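Long-range contacts in ochratoxinase (Aspergillus niger, PDB 4C65), which hydrolyses the mycotoxin ochratoxin A to ochratoxin alpha and L-phenylalanine, acting as a zinc-dependent carboxypeptidase of the amidohydrolase superfamily: residues T8-G13 / H56-L61; L14-D19 / E395-E400; V391-E396 / A410-W415. One frame throughout, in Å; residues are numbered along the deposited sequence.

Interaction 1 of 3, residues T8-G13 / H56-L61; sequences TIIYAG and HRVPVL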
loop_
_atom_site.group_PDB
_atom_site.type_symbol
_atom_site.label_atom_id
_atom_site.label_comp_id
_atom_site.label_asym_id
_atom_site.label_seq_id
_atom_site.Cartn_x
_atom_site.Cartn_y
_atom_site.Cartn_z
ATOM N N THR A 8 -50.980 -8.281 -29.470
ATOM C CA THR A 8 -50.599 -9.301 -30.449
ATOM C C THR A 8 -51.360 -10.597 -30.169
ATOM O O THR A 8 -51.413 -11.054 -29.031
ATOM C CB THR A 8 -49.098 -9.609 -30.386
ATOM O OG1 THR A 8 -48.357 -8.400 -30.491
ATOM C CG2 THR A 8 -48.689 -10.549 -31.497
ATOM N N ILE A 9 -51.977 -11.166 -31.204
ATOM C CA ILE A 9 -52.642 -12.460 -31.084
ATOM C C ILE A 9 -51.801 -13.504 -31.770
ATOM O O ILE A 9 -51.400 -13.329 -32.916
ATOM C CB ILE A 9 -54.056 -12.471 -31.692
ATOM C CG1 ILE A 9 -54.879 -11.328 -31.088
ATOM C CG2 ILE A 9 -54.735 -13.805 -31.409
ATOM C CD1 ILE A 9 -56.300 -11.245 -31.578
ATOM N N ILE A 10 -51.512 -14.578 -31.042
ATOM C CA ILE A 10 -50.773 -15.704 -31.588
ATOM C C ILE A 10 -51.642 -16.954 -31.518
ATOM O O ILE A 10 -52.065 -17.350 -30.439
ATOM C CB ILE A 10 -49.491 -15.979 -30.784
ATOM C CG1 ILE A 10 -48.633 -14.722 -30.696
ATOM C CG2 ILE A 10 -48.712 -17.132 -31.410
ATOM C CD1 ILE A 10 -47.669 -14.744 -29.528
ATOM N N TYR A 11 -51.939 -17.529 -32.680
ATOM C CA TYR A 11 -52.695 -18.765 -32.760
ATOM C C TYR A 11 -51.740 -19.917 -32.828
ATOM O O TYR A 11 -50.780 -19.882 -33.602
ATOM C CB TYR A 11 -53.562 -18.770 -34.010
ATOM C CG TYR A 11 -54.644 -17.715 -34.011
ATOM C CD1 TYR A 11 -55.892 -17.975 -33.480
ATOM C CD2 TYR A 11 -54.404 -16.453 -34.518
ATOM C CE1 TYR A 11 -56.892 -17.013 -33.479
ATOM C CE2 TYR A 11 -55.407 -15.476 -34.525
ATOM C CZ TYR A 11 -56.649 -15.772 -34.013
ATOM O OH TYR A 11 -57.636 -14.836 -34.024
ATOM N N ALA A 12 -51.998 -20.946 -32.032
ATOM C CA ALA A 12 -51.080 -22.072 -31.941
ATOM C C ALA A 12 -51.766 -23.406 -32.159
ATOM O O ALA A 12 -52.727 -23.718 -31.469
ATOM C CB ALA A 12 -50.367 -22.063 -30.589
ATOM N N GLY A 13 -51.235 -24.213 -33.080
ATOM C CA GLY A 13 -51.697 -25.583 -33.259
ATOM C C GLY A 13 -51.621 -26.371 -31.953
ATOM O O GLY A 13 -52.545 -27.088 -31.584
ATOM N N HIS A 56 -50.200 -13.784 -35.488
ATOM C CA HIS A 56 -49.296 -14.826 -35.951
ATOM C C HIS A 56 -49.971 -16.162 -35.841
ATOM O O HIS A 56 -50.794 -16.363 -34.944
ATOM C CB HIS A 56 -48.021 -14.825 -35.107
ATOM C CG HIS A 56 -47.288 -13.532 -35.166
ATOM N ND1 HIS A 56 -46.358 -13.250 -36.140
ATOM C CD2 HIS A 56 -47.393 -12.421 -34.407
ATOM C CE1 HIS A 56 -45.892 -12.028 -35.955
ATOM N NE2 HIS A 56 -46.509 -11.503 -34.914
ATOM N N ARG A 57 -49.579 -17.082 -36.711
ATOM C CA ARG A 57 -50.063 -18.444 -36.664
ATOM C C ARG A 57 -48.886 -19.369 -36.676
ATOM O O ARG A 57 -48.133 -19.383 -37.623
ATOM C CB ARG A 57 -50.972 -18.696 -37.875
ATOM C CG ARG A 57 -52.344 -18.147 -37.593
ATOM C CD ARG A 57 -53.294 -18.245 -38.743
ATOM N NE ARG A 57 -54.377 -17.262 -38.574
ATOM C CZ ARG A 57 -55.442 -17.450 -37.793
ATOM N NH1 ARG A 57 -55.614 -18.586 -37.104
ATOM N NH2 ARG A 57 -56.359 -16.501 -37.694
ATOM N N VAL A 58 -48.732 -20.160 -35.622
ATOM C CA VAL A 58 -47.576 -21.024 -35.470
ATOM C C VAL A 58 -48.001 -22.422 -35.039
ATOM O O VAL A 58 -49.038 -22.587 -34.410
ATOM C CB VAL A 58 -46.577 -20.448 -34.419
ATOM C CG1 VAL A 58 -46.145 -19.047 -34.814
ATOM C CG2 VAL A 58 -47.182 -20.435 -33.021
ATOM N N PRO A 59 -47.186 -23.432 -35.367
ATOM C CA PRO A 59 -47.557 -24.805 -34.999
ATOM C C PRO A 59 -47.488 -25.055 -33.508
ATOM O O PRO A 59 -48.373 -25.696 -32.961
ATOM C CB PRO A 59 -46.523 -25.680 -35.729
ATOM C CG PRO A 59 -45.865 -24.793 -36.734
ATOM C CD PRO A 59 -45.985 -23.383 -36.213
ATOM N N VAL A 60 -46.450 -24.536 -32.855
ATOM C CA VAL A 60 -46.227 -24.783 -31.432
ATOM C C VAL A 60 -45.830 -23.511 -30.706
ATOM O O VAL A 60 -44.937 -22.796 -31.151
ATOM C CB VAL A 60 -45.126 -25.852 -31.208
ATOM C CG1 VAL A 60 -44.870 -26.072 -29.725
ATOM C CG2 VAL A 60 -45.532 -27.162 -31.869
ATOM N N LEU A 61 -46.458 -23.282 -29.557
ATOM C CA LEU A 61 -46.135 -22.150 -28.715
ATOM C C LEU A 61 -45.858 -22.614 -27.284
ATOM O O LEU A 61 -46.536 -23.523 -26.776
ATOM C CB LEU A 61 -47.285 -21.156 -28.712
ATOM C CG LEU A 61 -46.958 -19.727 -28.318
ATOM C CD1 LEU A 61 -46.188 -19.001 -29.414
ATOM C CD2 LEU A 61 -48.245 -18.971 -27.988
#
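T8 reaches H56 through one methyl: CG2 sits at the edge of the imidazole, in its plane and 3.7 Å from CD2. I9 O accepts from H56 N at 2.9 Å. I10 turns to the other face of the sheet from Y11, and its CG2 meets L61 CD1 at 3.7 Å, with V58 CG2 close by; L28 and I30 pad the same isoleucine. Y11 bonds through both its N and its O to the residues flanking R57: Y11 N donates to H56 O at 2.8 Å and Y11 O accepts from V58 N. The phenol ring stands beside R57, both side chains running the same way, and the guanidinium lies flat on one ring face with the planes only 14° apart. R57 NH1 comes to 3.4 Å from Y11 CG and NH2 lies over CE2, a stacked cation-pi pair; E41 OE2 adds a long, weak ion pair to NH1. A12 sets CB against L61 CB at 3.7 Å. G13 N closes the row on V58 O at 3.0 Å, just where both chains turn a corner. This parallel pairing of strands 7-15 and 54-58, I10 beside H56 through A12 beside V58, is one part of a mixed sheet, consistent with the small beta-sandwich domain of a metal-dependent amidohydrolase.

Interaction 2 of 3, residues L14-D19 / E395-E400; sequences LLIPGD and EENPLE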
loop_
_atom_site.group_PDB
_atom_site.type_symbol
_atom_site.label_atom_id
_atom_site.label_comp_id
_atom_site.label_asym_id
_atom_site.label_seq_id
_atom_site.Cartn_x
_atom_site.Cartn_y
_atom_site.Cartn_z
ATOM N N LEU A 14 -50.512 -26.199 -31.245
ATOM C CA LEU A 14 -50.310 -26.780 -29.923
ATOM C C LEU A 14 -49.708 -25.724 -28.998
ATOM O O LEU A 14 -48.715 -25.085 -29.339
ATOM C CB LEU A 14 -49.359 -27.971 -30.034
ATOM C CG LEU A 14 -49.058 -28.740 -28.752
ATOM C CD1 LEU A 14 -50.266 -29.553 -28.314
ATOM C CD2 LEU A 14 -47.848 -29.635 -28.965
ATOM N N LEU A 15 -50.300 -25.564 -27.816
ATOM C CA LEU A 15 -49.796 -24.618 -26.828
ATOM C C LEU A 15 -49.376 -25.355 -25.566
ATOM O O LEU A 15 -50.191 -26.002 -24.932
ATOM C CB LEU A 15 -50.836 -23.543 -26.514
ATOM C CG LEU A 15 -50.362 -22.378 -25.629
ATOM C CD1 LEU A 15 -50.999 -21.068 -26.046
ATOM C CD2 LEU A 15 -50.625 -22.629 -24.150
ATOM N N ILE A 16 -48.081 -25.258 -25.245
ATOM C CA ILE A 16 -47.504 -25.892 -24.075
ATOM C C ILE A 16 -47.346 -24.807 -23.011
ATOM O O ILE A 16 -46.479 -23.946 -23.136
ATOM C CB ILE A 16 -46.148 -26.557 -24.419
ATOM C CG1 ILE A 16 -46.346 -27.590 -25.538
ATOM C CG2 ILE A 16 -45.558 -27.233 -23.188
ATOM C CD1 ILE A 16 -45.098 -27.937 -26.307
ATOM N N PRO A 17 -48.219 -24.819 -21.990
ATOM C CA PRO A 17 -48.235 -23.708 -21.061
ATOM C C PRO A 17 -47.032 -23.648 -20.118
ATOM O O PRO A 17 -46.756 -22.595 -19.542
ATOM C CB PRO A 17 -49.546 -23.913 -20.302
ATOM C CG PRO A 17 -49.722 -25.383 -20.292
ATOM C CD PRO A 17 -49.228 -25.826 -21.643
ATOM N N GLY A 18 -46.338 -24.768 -19.936
ATOM C CA GLY A 18 -45.175 -24.811 -19.041
ATOM C C GLY A 18 -45.435 -25.681 -17.833
ATOM O O GLY A 18 -44.624 -26.576 -17.515
ATOM N N ASP A 19 -46.563 -25.449 -17.163
ATOM C CA ASP A 19 -47.014 -26.324 -16.092
ATOM C C ASP A 19 -48.479 -26.639 -16.323
ATOM O O ASP A 19 -49.337 -25.870 -15.950
ATOM C CB ASP A 19 -46.831 -25.645 -14.731
ATOM C CG ASP A 19 -47.177 -26.559 -13.558
ATOM O OD1 ASP A 19 -47.506 -27.745 -13.740
ATOM O OD2 ASP A 19 -47.094 -26.098 -12.413
ATOM N N GLU A 395 -41.408 -24.783 -34.878
ATOM C CA GLU A 395 -41.926 -25.399 -36.088
ATOM C C GLU A 395 -42.404 -26.827 -35.831
ATOM O O GLU A 395 -43.301 -27.283 -36.506
ATOM C CB GLU A 395 -40.848 -25.413 -37.148
ATOM C CG GLU A 395 -41.298 -25.164 -38.587
ATOM C CD GLU A 395 -40.115 -24.848 -39.535
ATOM O OE1 GLU A 395 -38.994 -24.553 -39.026
ATOM O OE2 GLU A 395 -40.286 -24.905 -40.794
ATOM N N GLU A 396 -41.811 -27.522 -34.860
ATOM C CA GLU A 396 -42.187 -28.914 -34.556
ATOM C C GLU A 396 -42.465 -29.122 -33.084
ATOM O O GLU A 396 -42.075 -28.330 -32.243
ATOM C CB GLU A 396 -41.120 -29.915 -35.001
ATOM C CG GLU A 396 -41.186 -30.219 -36.522
ATOM C CD GLU A 396 -40.014 -29.755 -37.363
ATOM O OE1 GLU A 396 -38.933 -29.415 -36.813
ATOM O OE2 GLU A 396 -40.180 -29.802 -38.617
ATOM N N ASN A 397 -43.159 -30.214 -32.798
ATOM C CA ASN A 397 -43.619 -30.543 -31.456
ATOM C C ASN A 397 -42.501 -31.191 -30.636
ATOM O O ASN A 397 -42.126 -32.328 -30.897
ATOM C CB ASN A 397 -44.819 -31.482 -31.544
ATOM C CG ASN A 397 -45.368 -31.859 -30.196
ATOM O OD1 ASN A 397 -44.938 -31.355 -29.158
ATOM N ND2 ASN A 397 -46.285 -32.793 -30.193
ATOM N N PRO A 398 -41.968 -30.454 -29.645
ATOM C CA PRO A 398 -40.868 -30.967 -28.863
ATOM C C PRO A 398 -41.246 -32.166 -27.988
ATOM O O PRO A 398 -40.369 -32.906 -27.574
ATOM C CB PRO A 398 -40.457 -29.765 -28.022
ATOM C CG PRO A 398 -41.711 -28.986 -27.855
ATOM C CD PRO A 398 -42.444 -29.146 -29.147
ATOM N N LEU A 399 -42.539 -32.365 -27.732
ATOM C CA LEU A 399 -43.005 -33.487 -26.923
ATOM C C LEU A 399 -42.836 -34.808 -27.656
ATOM O O LEU A 399 -42.780 -35.849 -27.012
ATOM C CB LEU A 399 -44.471 -33.297 -26.532
ATOM C CG LEU A 399 -44.809 -31.994 -25.821
ATOM C CD1 LEU A 399 -46.298 -31.911 -25.575
ATOM C CD2 LEU A 399 -44.046 -31.877 -24.516
ATOM N N GLU A 400 -42.755 -34.746 -28.989
ATOM C CA GLU A 400 -42.473 -35.931 -29.836
ATOM C C GLU A 400 -40.992 -36.158 -29.921
ATOM O O GLU A 400 -40.579 -37.268 -30.183
ATOM C CB GLU A 400 -42.864 -35.758 -31.334
ATOM C CG GLU A 400 -43.712 -36.832 -31.982
ATOM C CD GLU A 400 -45.125 -36.364 -32.026
ATOM O OE1 GLU A 400 -45.365 -35.382 -32.769
ATOM O OE2 GLU A 400 -45.972 -36.921 -31.311
#
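N397 OD1 takes the backbone N-H of L399 at 3.0 Å, and the same oxygen is touched from across the contact by a methyl of L14, CD2, at 3.4 Å. The bond to L399 N makes an Asx turn. It arrives from above the amide, the donor standing 56° out of the plane of the C=O. With CG anti to the backbone N (chi1 -179°), the asparagine has OD1 turned toward L399 N, two residues on. E400 N also bonds to N397 O, and residues 398-400 take up helical backbone angles.

L14 crosses the amide obliquely, its CD2 also lying 3.6 Å from N397 CG and 3.7 Å from ND2, so one methyl spans the head of the asparagine. No hydrogen bond joins the two segments; the rest of the contact is apolar. The CD1 end of I16 meets the proline ring of P398 at CG, 3.9 Å away. That same CD1 also meets L399 CG at 4.1 Å, which puts the end of I16 against both residues that follow the asparagine.

Around this patch I16, just past strand 7-15, and the 395-400 loop that leaves strand 391-394 share two neighbours. V60, on strand 60-67, touches both I16 and P398, while L359 of helix 358-365 packs on I16 and L399; I362 of that helix packs on P398 and L399.

Interaction 3 of 3, residues V391-E396 / A410-W415; sequences VIALEE and AVTHVW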
loop_
_atom_site.group_PDB
_atom_site.type_symbol
_atom_site.label_atom_id
_atom_site.label_comp_id
_atom_site.label_asym_id
_atom_site.label_seq_id
_atom_site.Cartn_x
_atom_site.Cartn_y
_atom_site.Cartn_z
ATOM N N VAL A 391 -42.085 -15.670 -24.730
ATOM C CA VAL A 391 -42.863 -16.664 -25.466
ATOM C C VAL A 391 -42.069 -17.042 -26.677
ATOM O O VAL A 391 -41.506 -16.171 -27.348
ATOM C CB VAL A 391 -44.248 -16.094 -25.897
ATOM C CG1 VAL A 391 -45.083 -17.149 -26.613
ATOM C CG2 VAL A 391 -45.015 -15.553 -24.703
ATOM N N ILE A 392 -42.001 -18.335 -26.965
ATOM C CA ILE A 392 -41.340 -18.774 -28.188
ATOM C C ILE A 392 -42.233 -19.687 -29.021
ATOM O O ILE A 392 -43.079 -20.418 -28.486
ATOM C CB ILE A 392 -39.980 -19.448 -27.906
ATOM C CG1 ILE A 392 -40.133 -20.719 -27.058
ATOM C CG2 ILE A 392 -39.051 -18.463 -27.224
ATOM C CD1 ILE A 392 -38.871 -21.564 -26.965
ATOM N N ALA A 393 -42.027 -19.629 -30.329
ATOM C CA ALA A 393 -42.744 -20.487 -31.251
ATOM C C ALA A 393 -41.787 -21.456 -31.891
ATOM O O ALA A 393 -40.651 -21.105 -32.210
ATOM C CB ALA A 393 -43.455 -19.674 -32.315
ATOM N N LEU A 394 -42.278 -22.667 -32.103
ATOM C CA LEU A 394 -41.504 -23.720 -32.736
ATOM C C LEU A 394 -42.202 -24.260 -33.953
ATOM O O LEU A 394 -43.435 -24.218 -34.052
ATOM C CB LEU A 394 -41.290 -24.870 -31.752
ATOM C CG LEU A 394 -40.136 -24.740 -30.769
ATOM C CD1 LEU A 394 -40.572 -23.980 -29.561
ATOM C CD2 LEU A 394 -39.594 -26.088 -30.337
ATOM N N GLU A 395 -41.408 -24.783 -34.878
ATOM C CA GLU A 395 -41.926 -25.399 -36.088
ATOM C C GLU A 395 -42.404 -26.827 -35.831
ATOM O O GLU A 395 -43.301 -27.283 -36.506
ATOM C CB GLU A 395 -40.848 -25.413 -37.148
ATOM C CG GLU A 395 -41.298 -25.164 -38.587
ATOM C CD GLU A 395 -40.115 -24.848 -39.535
ATOM O OE1 GLU A 395 -38.994 -24.553 -39.026
ATOM O OE2 GLU A 395 -40.286 -24.905 -40.794
ATOM N N GLU A 396 -41.811 -27.522 -34.860
ATOM C CA GLU A 396 -42.187 -28.914 -34.556
ATOM C C GLU A 396 -42.465 -29.122 -33.084
ATOM O O GLU A 396 -42.075 -28.330 -32.243
ATOM C CB GLU A 396 -41.120 -29.915 -35.001
ATOM C CG GLU A 396 -41.186 -30.219 -36.522
ATOM C CD GLU A 396 -40.014 -29.755 -37.363
ATOM O OE1 GLU A 396 -38.933 -29.415 -36.813
ATOM O OE2 GLU A 396 -40.180 -29.802 -38.617
ATOM N N ALA A 410 -35.552 -24.194 -35.769
ATOM C CA ALA A 410 -36.845 -24.683 -35.287
ATOM C C ALA A 410 -37.549 -23.730 -34.333
ATOM O O ALA A 410 -38.742 -23.898 -34.089
ATOM C CB ALA A 410 -36.684 -26.050 -34.614
ATOM N N VAL A 411 -36.811 -22.800 -33.742
ATOM C CA VAL A 411 -37.399 -21.706 -32.988
ATOM C C VAL A 411 -37.640 -20.536 -33.939
ATOM O O VAL A 411 -36.720 -19.816 -34.287
ATOM C CB VAL A 411 -36.476 -21.260 -31.838
ATOM C CG1 VAL A 411 -37.113 -20.144 -31.030
ATOM C CG2 VAL A 411 -36.152 -22.443 -30.943
ATOM N N THR A 412 -38.882 -20.331 -34.347
ATOM C CA THR A 412 -39.175 -19.366 -35.410
ATOM C C THR A 412 -39.455 -17.984 -34.878
ATOM O O THR A 412 -39.226 -17.005 -35.587
ATOM C CB THR A 412 -40.391 -19.799 -36.251
ATOM O OG1 THR A 412 -41.537 -19.949 -35.404
ATOM C CG2 THR A 412 -40.113 -21.099 -36.941
ATOM N N HIS A 413 -40.017 -17.908 -33.665
ATOM C CA HIS A 413 -40.439 -16.633 -33.078
ATOM C C HIS A 413 -39.955 -16.559 -31.662
ATOM O O HIS A 413 -40.104 -17.527 -30.909
ATOM C CB HIS A 413 -41.958 -16.487 -33.039
ATOM C CG HIS A 413 -42.602 -16.406 -34.380
ATOM N ND1 HIS A 413 -42.716 -17.491 -35.219
ATOM C CD2 HIS A 413 -43.196 -15.371 -35.017
ATOM C CE1 HIS A 413 -43.336 -17.122 -36.325
ATOM N NE2 HIS A 413 -43.633 -15.840 -36.227
ATOM N N VAL A 414 -39.414 -15.408 -31.279
ATOM C CA VAL A 414 -39.013 -15.165 -29.890
ATOM C C VAL A 414 -39.516 -13.805 -29.391
ATOM O O VAL A 414 -39.107 -12.768 -29.890
ATOM C CB VAL A 414 -37.485 -15.257 -29.711
ATOM C CG1 VAL A 414 -37.092 -15.006 -28.254
ATOM C CG2 VAL A 414 -36.982 -16.621 -30.168
ATOM N N TRP A 415 -40.416 -13.843 -28.409
ATOM C CA TRP A 415 -40.861 -12.672 -27.678
ATOM C C TRP A 415 -40.211 -12.643 -26.286
ATOM O O TRP A 415 -40.223 -13.641 -25.568
ATOM C CB TRP A 415 -42.379 -12.695 -27.464
ATOM C CG TRP A 415 -43.186 -12.419 -28.663
ATOM C CD1 TRP A 415 -43.584 -11.195 -29.122
ATOM C CD2 TRP A 415 -43.692 -13.381 -29.581
ATOM N NE1 TRP A 415 -44.328 -11.342 -30.260
ATOM C CE2 TRP A 415 -44.414 -12.677 -30.560
ATOM C CE3 TRP A 415 -43.601 -14.768 -29.676
ATOM C CZ2 TRP A 415 -45.042 -13.319 -31.629
ATOM C CZ3 TRP A 415 -44.223 -15.401 -30.723
ATOM C CH2 TRP A 415 -44.930 -14.682 -31.689
#
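A classic beta bulge interrupts this antiparallel pair of strands: T412 and H413 both face A393, and the register slips by one residue between A393 and L394. A393 is bonded through both its N and its O to strand 411-415. Its N donates to H413 O at 2.9 Å, while its O accepts from T412 N at 2.9 Å along a more bent path, 144° at the hydrogen. The extra residue brings two side chains onto one alanine methyl, with A393 CB 3.6 Å from H413 CB and equally close to T412 OG1. T412 carries OG1 between its backbone N and carbonyl carbon (chi1 58°), which directs the oxygen to H413 ND1, 2.7 Å away and in the plane of the imidazole. This short hydrogen bond helps to set the rotation of the ring, and the ring in turn meets H56 of strand 54-58.

Before the bulge, V391 and W415 form a hydrogen-bonded pair with a bond each way, V391 N to W415 O and W415 N to V391 O. The indole lies with its six-membered edge by that carbonyl, W415 CE3 being 3.4 Å from V391 O and near the ring plane. On the opposite face from the tryptophan, I392 and V414 lie side by side, CG2 of each 4.0 Å apart. Past the bulge E395 N still finds A410 O, and within this pair L394 CB and CG lie near that carbonyl.

M62 and V60 of strand 60-67 bond to I392 and L394 on the other edge of strand 391-394, and K422 reaches V411 O. A bulged antiparallel pair of this sort fits the mixed beta sheet of the amidohydrolase beta-sandwich domain, assembled from both ends of the chain.

Overall arrangement
Starting from the N terminus, strand 7-15 first pairs with residues 56-61 in interaction 1, closing a loop of 42 residues that includes strands 26-31 and 34-38. Its continuation, 14-19, waits for the far end of the chain: interaction 2 spans 375 residues, and with them the bulk of the TIM barrel, before 395-400 returns to it. Interactions 1 and 2 therefore cross. Interaction 3 opens after interaction 1 has closed and folds 391-396 onto 410-415, sharing E395 and E396 with interaction 2. The corner at P59 and strand 60-67 join all three, with probable hydrogen bonds from P59 to L14, V60 to L394 and L61 to I16, so N- and C-terminal parts merge in one sheet.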